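Local structure of alpha-1,2-mannosyltransferase (Ktr4), putative (Neosartorya fumigata, 7BOP) at residues 220-225 / 373-379; 330-335 / 380-386; 80-84 / 113-118. The protein is a putative mannosyltransferase of the Ktr family, built on a GT-A fold, that binds guanosine-5'-diphosphate and manganese in the crystal. All blocks are in the same frame, centred on the assembly; numbering follows the deposited sequence.

Contact 1. Residues 220-225 / 373-379; sequences FTINLF and EDCRPSY
Two backbone hydrogen bonds join residues 220-225 to residues 373-379: Cys375 N gives to Asn223 O at 2.8 Å, and Phe225 N gives to Glu373 O at 3.0 Å. They straddle Leu224 and Asp374, whose backbones form a single beta bridge. Two waters extend the polar link, one between Asn223 N and Asp374 OD1, the other between Phe225 O and Glu373 OE1; the latter oxygen also salt-bridges Arg264.

Asp374 stands just before the turn into helix 376-382. Its OD1 caps that helix by accepting from Arg376 N, and Arg376 grips the same carboxylate side-on, NE to OD1 and NH2 to OD2 (2.8 Å); NH2 also pairs with Asp36. The C-terminal segment is thus bridged to strand 218-224 of the central GT-A sheet.

Sulfur and ring contacts form the other main group. Cys375 SG, disulfide-bonded to Cys277, lies over one face of the Phe225 ring, 4.2 Å from its centroid and 22° off the normal, with CB over the same ring. Asn223, its CG anti to the backbone N (chi1 -164°), carries ND2 over the Tyr379 ring, 3.5 Å from Tyr379 CG. Beyond it Phe220 CZ meets Tyr379 CE2 at 3.5 Å, the ring planes 85° apart.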
# COMPACT_ATOMS: atom_id res chain seq x y z
N PHE A 220 4.89 5.42 0.12
CA PHE A 220 3.51 5.54 0.57
C PHE A 220 3.01 6.98 0.48
O PHE A 220 3.79 7.91 0.36
CB PHE A 220 3.40 5.04 2.02
CG PHE A 220 3.98 5.98 3.04
CD1 PHE A 220 5.34 6.00 3.29
CD2 PHE A 220 3.16 6.84 3.77
CE1 PHE A 220 5.89 6.85 4.23
CE2 PHE A 220 3.70 7.71 4.72
CZ PHE A 220 5.07 7.71 4.95
N THR A 221 1.69 7.15 0.57
CA THR A 221 1.08 8.49 0.67
C THR A 221 0.33 8.75 1.97
O THR A 221 0.31 9.88 2.42
CB THR A 221 0.10 8.76 -0.49
OG1 THR A 221 -0.80 7.66 -0.59
CG2 THR A 221 0.85 8.93 -1.80
N ILE A 222 -0.29 7.72 2.54
CA ILE A 222 -1.18 7.85 3.71
C ILE A 222 -0.75 6.84 4.79
O ILE A 222 -0.29 5.75 4.47
CB ILE A 222 -2.66 7.70 3.27
CG1 ILE A 222 -3.04 8.87 2.36
CG2 ILE A 222 -3.62 7.63 4.46
CD1 ILE A 222 -4.44 8.80 1.74
N ASN A 223 -0.88 7.23 6.06
CA ASN A 223 -0.41 6.41 7.19
C ASN A 223 -1.52 6.46 8.25
O ASN A 223 -1.82 7.53 8.77
CB ASN A 223 0.90 6.99 7.73
CG ASN A 223 1.66 6.02 8.64
OD1 ASN A 223 1.14 5.55 9.66
ND2 ASN A 223 2.90 5.72 8.27
N LEU A 224 -2.12 5.30 8.53
CA LEU A 224 -3.35 5.22 9.33
C LEU A 224 -3.23 4.25 10.49
O LEU A 224 -2.45 3.30 10.46
CB LEU A 224 -4.50 4.69 8.47
CG LEU A 224 -4.92 5.41 7.20
CD1 LEU A 224 -6.11 4.69 6.59
CD2 LEU A 224 -5.31 6.85 7.48
N PHE A 225 -4.09 4.46 11.50
CA PHE A 225 -4.41 3.42 12.48
C PHE A 225 -5.31 2.35 11.82
O PHE A 225 -6.04 2.63 10.86
CB PHE A 225 -5.12 4.04 13.70
CG PHE A 225 -4.21 4.86 14.55
CD1 PHE A 225 -3.48 4.28 15.57
CD2 PHE A 225 -4.04 6.22 14.32
CE1 PHE A 225 -2.61 5.03 16.36
CE2 PHE A 225 -3.18 6.98 15.09
CZ PHE A 225 -2.46 6.38 16.12
N GLU A 373 -7.76 8.97 12.88
CA GLU A 373 -7.22 7.83 12.16
C GLU A 373 -5.87 8.11 11.50
O GLU A 373 -5.22 7.17 11.05
CB GLU A 373 -8.23 7.32 11.13
CG GLU A 373 -9.57 6.87 11.72
CD GLU A 373 -9.44 5.89 12.87
OE1 GLU A 373 -8.57 5.00 12.83
OE2 GLU A 373 -10.19 6.01 13.84
N ASP A 374 -5.42 9.37 11.49
CA ASP A 374 -4.13 9.73 10.91
C ASP A 374 -3.02 9.33 11.88
O ASP A 374 -2.99 9.80 13.02
CB ASP A 374 -4.10 11.25 10.66
CG ASP A 374 -2.85 11.73 9.93
OD1 ASP A 374 -2.04 10.92 9.42
OD2 ASP A 374 -2.68 12.96 9.87
N CYS A 375 -2.09 8.49 11.43
CA CYS A 375 -0.97 8.09 12.29
C CYS A 375 0.35 8.77 11.92
O CYS A 375 1.37 8.52 12.56
CB CYS A 375 -0.81 6.58 12.30
SG CYS A 375 0.41 6.02 13.51
N ARG A 376 0.34 9.67 10.94
CA ARG A 376 1.58 10.37 10.56
C ARG A 376 2.31 11.08 11.71
O ARG A 376 3.53 11.06 11.72
CB ARG A 376 1.33 11.34 9.42
CG ARG A 376 1.07 10.67 8.07
CD ARG A 376 0.69 11.66 6.98
NE ARG A 376 -0.39 12.50 7.45
CZ ARG A 376 -0.61 13.77 7.11
NH1 ARG A 376 0.14 14.40 6.21
NH2 ARG A 376 -1.62 14.41 7.70
N PRO A 377 1.59 11.69 12.68
CA PRO A 377 2.36 12.34 13.76
C PRO A 377 3.29 11.37 14.50
O PRO A 377 4.41 11.76 14.88
CB PRO A 377 1.26 12.89 14.68
CG PRO A 377 0.10 13.11 13.79
CD PRO A 377 0.14 11.93 12.85
N SER A 378 2.87 10.12 14.66
CA SER A 378 3.74 9.10 15.22
C SER A 378 4.84 8.69 14.23
O SER A 378 6.01 8.58 14.61
CB SER A 378 2.94 7.87 15.63
OG SER A 378 3.80 6.84 16.05
N TYR A 379 4.47 8.44 12.98
CA TYR A 379 5.46 8.03 11.98
C TYR A 379 6.55 9.10 11.75
O TYR A 379 7.74 8.77 11.67
CB TYR A 379 4.79 7.67 10.65
CG TYR A 379 5.78 7.06 9.68
CD1 TYR A 379 6.23 5.76 9.86
CD2 TYR A 379 6.29 7.78 8.60
CE1 TYR A 379 7.13 5.18 8.99
CE2 TYR A 379 7.21 7.21 7.72
CZ TYR A 379 7.63 5.91 7.92
OH TYR A 379 8.53 5.31 7.07
O HOH W 1 -2.08 9.96 6.60
O HOH W 2 -8.50 3.69 10.48

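Contact 2. Residues 330-335 / 380-386; sequences AAKVHW and FKHVGMH
Ala330 O is gripped by two donors, His386 NE2 of the other segment at 2.9 Å and, within its own turn, Val333 N at 3.2 Å. They arrive from opposite faces of the carbonyl plane. The imidazole bond is close to straight (167° at the hydrogen), and the oxygen lies in the plane of the His386 ring, a geometry that helps hold the rotation of that ring. The ring reaches this carbonyl because CG sits between the backbone N and the carbonyl carbon (chi1 59°), folding it back toward residues 330-333.

The terminal carboxylate of His386 uses both oxygens. Its O accepts from His334 ND1 at 2.6 Å, meeting that imidazole at its edge, while OXT accepts from Trp335 N at 2.9 Å in an almost linear bond. The His334 bond needs a hydrogen on ND1; the nearby carboxylate could also favour the doubly protonated ring, whose charge is not seen.

The very end of the polypeptide is thus fastened beside strand 333-335, which runs parallel to strand 218-224 in the central sheet of the GT-A fold. The neighbouring strand also holds the indole: Trp335 NE1 donates to Thr221 O, at the irregular part of 218-224, and the ring stacks on Phe220.

Apolar contacts flank the polar bonds. Phe380 presents CZ over one face of the indole, 3.5 Å from Trp335 CZ3, with the phenyl plane inclined at 47° to the six-membered ring. Met385 O lies at the edge of the same indole, near its plane, and Met385 CG packs over a face of Phe380. Val383, the first residue to leave the helical backbone angles after helix 376-382, sets its CG1 4.0 Å from Ala330 CB.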
# COMPACT_ATOMS: atom_id res chain seq x y z
N ALA A 330 14.84 1.84 7.11
CA ALA A 330 13.85 2.92 7.17
C ALA A 330 14.21 4.13 6.31
O ALA A 330 13.32 4.84 5.83
CB ALA A 330 13.61 3.35 8.61
N ALA A 331 15.51 4.35 6.08
CA ALA A 331 15.97 5.40 5.18
C ALA A 331 15.56 5.15 3.74
O ALA A 331 15.52 6.09 2.96
CB ALA A 331 17.49 5.56 5.25
N LYS A 332 15.26 3.90 3.39
CA LYS A 332 14.81 3.53 2.04
C LYS A 332 13.29 3.46 1.88
O LYS A 332 12.80 2.96 0.86
CB LYS A 332 15.43 2.19 1.64
CG LYS A 332 16.94 2.12 1.71
CD LYS A 332 17.58 3.25 0.92
CE LYS A 332 19.03 2.95 0.56
NZ LYS A 332 19.68 4.19 0.05
N VAL A 333 12.55 3.96 2.88
CA VAL A 333 11.10 4.09 2.80
C VAL A 333 10.81 5.57 2.63
O VAL A 333 11.38 6.41 3.34
CB VAL A 333 10.40 3.52 4.05
CG1 VAL A 333 8.89 3.75 4.00
CG2 VAL A 333 10.71 2.03 4.18
N HIS A 334 9.93 5.91 1.68
CA HIS A 334 9.74 7.29 1.27
C HIS A 334 8.27 7.70 1.31
O HIS A 334 7.40 6.96 0.85
CB HIS A 334 10.31 7.48 -0.15
CG HIS A 334 10.03 8.83 -0.75
ND1 HIS A 334 10.56 10.00 -0.26
CD2 HIS A 334 9.29 9.18 -1.84
CE1 HIS A 334 10.16 11.01 -1.00
NE2 HIS A 334 9.39 10.54 -1.96
N TRP A 335 8.00 8.87 1.88
CA TRP A 335 6.67 9.48 1.80
C TRP A 335 6.56 10.27 0.50
O TRP A 335 7.22 11.30 0.34
CB TRP A 335 6.44 10.41 2.99
CG TRP A 335 5.11 11.10 3.00
CD1 TRP A 335 3.93 10.60 2.58
CD2 TRP A 335 4.84 12.41 3.49
NE1 TRP A 335 2.92 11.52 2.76
CE2 TRP A 335 3.46 12.64 3.32
CE3 TRP A 335 5.63 13.42 4.05
CZ2 TRP A 335 2.85 13.84 3.69
CZ3 TRP A 335 5.03 14.62 4.41
CH2 TRP A 335 3.65 14.82 4.23
N PHE A 380 6.14 10.36 11.68
CA PHE A 380 7.06 11.46 11.47
C PHE A 380 7.98 11.68 12.68
O PHE A 380 9.14 12.04 12.49
CB PHE A 380 6.31 12.75 11.13
CG PHE A 380 5.59 12.73 9.80
CD1 PHE A 380 5.86 11.76 8.82
CD2 PHE A 380 4.66 13.71 9.51
CE1 PHE A 380 5.20 11.78 7.60
CE2 PHE A 380 4.00 13.74 8.29
CZ PHE A 380 4.28 12.77 7.33
N LYS A 381 7.48 11.45 13.88
CA LYS A 381 8.31 11.52 15.09
C LYS A 381 9.32 10.38 15.15
O LYS A 381 10.52 10.61 15.38
CB LYS A 381 7.44 11.52 16.35
CG LYS A 381 8.21 11.46 17.66
CD LYS A 381 7.28 11.63 18.84
CE LYS A 381 8.00 11.38 20.16
NZ LYS A 381 7.08 11.63 21.30
N HIS A 382 8.85 9.15 14.96
CA HIS A 382 9.68 7.96 15.19
C HIS A 382 10.54 7.55 14.01
O HIS A 382 11.55 6.86 14.20
CB HIS A 382 8.80 6.79 15.61
CG HIS A 382 8.18 6.98 16.95
ND1 HIS A 382 8.93 6.95 18.11
CD2 HIS A 382 6.92 7.27 17.33
CE1 HIS A 382 8.15 7.20 19.14
NE2 HIS A 382 6.92 7.40 18.70
N VAL A 383 10.15 7.95 12.81
CA VAL A 383 10.85 7.52 11.58
C VAL A 383 11.26 8.75 10.77
O VAL A 383 12.43 8.89 10.45
CB VAL A 383 10.02 6.53 10.74
CG1 VAL A 383 10.83 6.00 9.56
CG2 VAL A 383 9.56 5.36 11.60
N GLY A 384 10.32 9.62 10.41
CA GLY A 384 10.65 10.88 9.74
C GLY A 384 9.79 11.15 8.52
O GLY A 384 8.92 10.35 8.19
N MET A 385 10.08 12.26 7.86
CA MET A 385 9.28 12.80 6.76
C MET A 385 9.96 12.66 5.41
O MET A 385 9.49 13.20 4.42
CB MET A 385 8.98 14.28 7.03
CG MET A 385 8.01 14.47 8.18
SD MET A 385 7.76 16.20 8.62
CE MET A 385 9.26 16.53 9.51
N HIS A 386 11.07 11.93 5.38
CA HIS A 386 11.87 11.73 4.16
C HIS A 386 11.14 10.81 3.17
O HIS A 386 11.66 10.52 2.09
CB HIS A 386 13.24 11.12 4.51
CG HIS A 386 13.14 9.82 5.22
ND1 HIS A 386 12.92 9.73 6.58
CD2 HIS A 386 13.15 8.55 4.76
CE1 HIS A 386 12.82 8.46 6.92
NE2 HIS A 386 12.96 7.72 5.84
OXT HIS A 386 10.02 10.33 3.41

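Contact 3. Residues 80-84 / 113-118; sequences LEDLI and EFKKRT
Leu80 fits as a knob among Glu113, Phe114, Arg117 and Thr118, its CD1 branch 3.7 Å from Phe114 CD2 and its CD2 branch directed at the backbone near Phe114 CA. With CG anti to the backbone N (chi1 179°), the fork reaches across to the neighbouring helix. Leu83 approaches the same phenyl ring farther out, CD2 lying 3.4 Å from Phe114 CZ, and the two side chains cross at about a right angle. Thr118 CG2 packs over a face of that ring and also meets both leucines.

The segments 80-84 and 113-118 run nearly parallel, their axes 15° apart and 10.5 Å at closest approach. They belong to helices that follow strands 69-74 and 102-106, parallel neighbours in the sheet, as expected of the alpha/beta nucleotide-binding half of a GT-A fold; Phe104 of strand 102-106 lies beneath Leu83, Phe114 and Thr118.

At the more exposed border, Arg117 NH1 forms a salt bridge to Glu81 OE1 at 2.9 Å, straight in the guanidinium plane but 37° above that of the carboxylate. Ile84 CG1 lies over a face of the same guanidinium. Within helix 112-119, Thr118 OG1 donates to Phe114 O at 2.7 Å and also bonds Tyr128 OH.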
# COMPACT_ATOMS: atom_id res chain seq x y z
N LEU A 80 -14.96 -2.35 -13.26
CA LEU A 80 -14.41 -1.75 -14.47
C LEU A 80 -14.60 -0.24 -14.54
O LEU A 80 -13.63 0.49 -14.78
CB LEU A 80 -15.01 -2.42 -15.72
CG LEU A 80 -14.57 -1.89 -17.08
CD1 LEU A 80 -13.06 -1.89 -17.23
CD2 LEU A 80 -15.23 -2.73 -18.17
N GLU A 81 -15.82 0.25 -14.33
CA GLU A 81 -16.06 1.69 -14.44
C GLU A 81 -15.21 2.50 -13.44
O GLU A 81 -14.65 3.54 -13.79
CB GLU A 81 -17.55 2.03 -14.28
CG GLU A 81 -18.45 1.53 -15.41
CD GLU A 81 -18.12 2.11 -16.78
OE1 GLU A 81 -18.51 1.48 -17.79
OE2 GLU A 81 -17.46 3.18 -16.87
N ASP A 82 -15.12 2.02 -12.21
CA ASP A 82 -14.29 2.67 -11.19
C ASP A 82 -12.79 2.57 -11.53
O ASP A 82 -12.04 3.51 -11.28
CB ASP A 82 -14.57 2.09 -9.81
CG ASP A 82 -15.93 2.51 -9.25
OD1 ASP A 82 -16.49 3.53 -9.68
OD2 ASP A 82 -16.44 1.81 -8.37
N LEU A 83 -12.37 1.43 -12.08
CA LEU A 83 -10.99 1.29 -12.57
C LEU A 83 -10.68 2.32 -13.66
O LEU A 83 -9.65 2.99 -13.61
CB LEU A 83 -10.73 -0.14 -13.08
CG LEU A 83 -9.32 -0.41 -13.64
CD1 LEU A 83 -8.26 -0.26 -12.56
CD2 LEU A 83 -9.24 -1.78 -14.26
N ILE A 84 -11.59 2.46 -14.63
CA ILE A 84 -11.41 3.44 -15.71
C ILE A 84 -11.24 4.88 -15.17
O ILE A 84 -10.36 5.60 -15.65
CB ILE A 84 -12.57 3.38 -16.75
CG1 ILE A 84 -12.63 2.02 -17.48
CG2 ILE A 84 -12.49 4.53 -17.75
CD1 ILE A 84 -11.39 1.60 -18.24
N GLU A 113 -14.82 -7.09 -22.71
CA GLU A 113 -15.18 -5.69 -22.43
C GLU A 113 -14.13 -5.01 -21.51
O GLU A 113 -13.72 -3.88 -21.76
CB GLU A 113 -16.57 -5.60 -21.80
CG GLU A 113 -17.16 -4.19 -21.69
CD GLU A 113 -18.32 -4.08 -20.70
OE1 GLU A 113 -18.77 -2.95 -20.43
OE2 GLU A 113 -18.80 -5.11 -20.17
N PHE A 114 -13.70 -5.72 -20.47
CA PHE A 114 -12.67 -5.22 -19.55
C PHE A 114 -11.37 -4.91 -20.31
O PHE A 114 -10.79 -3.83 -20.15
CB PHE A 114 -12.39 -6.24 -18.43
CG PHE A 114 -11.40 -5.77 -17.40
CD1 PHE A 114 -10.02 -5.87 -17.62
CD2 PHE A 114 -11.84 -5.22 -16.19
CE1 PHE A 114 -9.11 -5.43 -16.67
CE2 PHE A 114 -10.93 -4.78 -15.24
CZ PHE A 114 -9.57 -4.89 -15.48
N LYS A 115 -10.93 -5.85 -21.14
CA LYS A 115 -9.70 -5.67 -21.90
C LYS A 115 -9.77 -4.49 -22.87
O LYS A 115 -8.81 -3.72 -22.96
CB LYS A 115 -9.33 -6.95 -22.67
CG LYS A 115 -8.99 -8.12 -21.78
CD LYS A 115 -8.89 -9.41 -22.57
CE LYS A 115 -8.72 -10.58 -21.64
NZ LYS A 115 -8.55 -11.84 -22.40
N LYS A 116 -10.89 -4.35 -23.57
CA LYS A 116 -11.05 -3.28 -24.56
C LYS A 116 -11.10 -1.90 -23.89
O LYS A 116 -10.42 -0.97 -24.32
CB LYS A 116 -12.31 -3.50 -25.40
CG LYS A 116 -12.73 -2.33 -26.29
CD LYS A 116 -13.98 -2.65 -27.11
CE LYS A 116 -13.66 -3.48 -28.35
NZ LYS A 116 -12.86 -2.73 -29.36
N ARG A 117 -11.91 -1.78 -22.84
CA ARG A 117 -12.10 -0.52 -22.15
C ARG A 117 -10.81 -0.04 -21.46
O ARG A 117 -10.49 1.14 -21.51
CB ARG A 117 -13.23 -0.63 -21.13
CG ARG A 117 -14.61 -0.83 -21.74
CD ARG A 117 -15.14 0.42 -22.40
NE ARG A 117 -15.01 1.60 -21.56
CZ ARG A 117 -15.75 1.88 -20.49
NH1 ARG A 117 -16.72 1.06 -20.07
NH2 ARG A 117 -15.52 3.00 -19.82
N THR A 118 -10.07 -0.95 -20.83
CA THR A 118 -8.81 -0.60 -20.16
C THR A 118 -7.70 -0.17 -21.13
O THR A 118 -7.07 0.88 -20.94
CB THR A 118 -8.30 -1.73 -19.23
OG1 THR A 118 -8.22 -2.98 -19.95
CG2 THR A 118 -9.23 -1.89 -18.04

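From the N terminus, contact 3 closes first, joining helices 80-98 and 112-119 across 28 intervening residues that include strand 102-106. It is complete before contact 1 opens at residue 220. Contacts 1 and 2 then cross: the chain passes 220-225, 330-335, 373-379 and 380-386 in turn, so the segments alternate. Both draw helix 376-382 and its flanks against neighbouring parallel strands, 218-224 and 333-335, and they touch through Phe220 N and His334 O, 3.0 Å apart. Their centres lie 11 Å apart, whereas contact 3 is about 31 Å from contact 1, centre to centre, on the opposite side of the chain's centre.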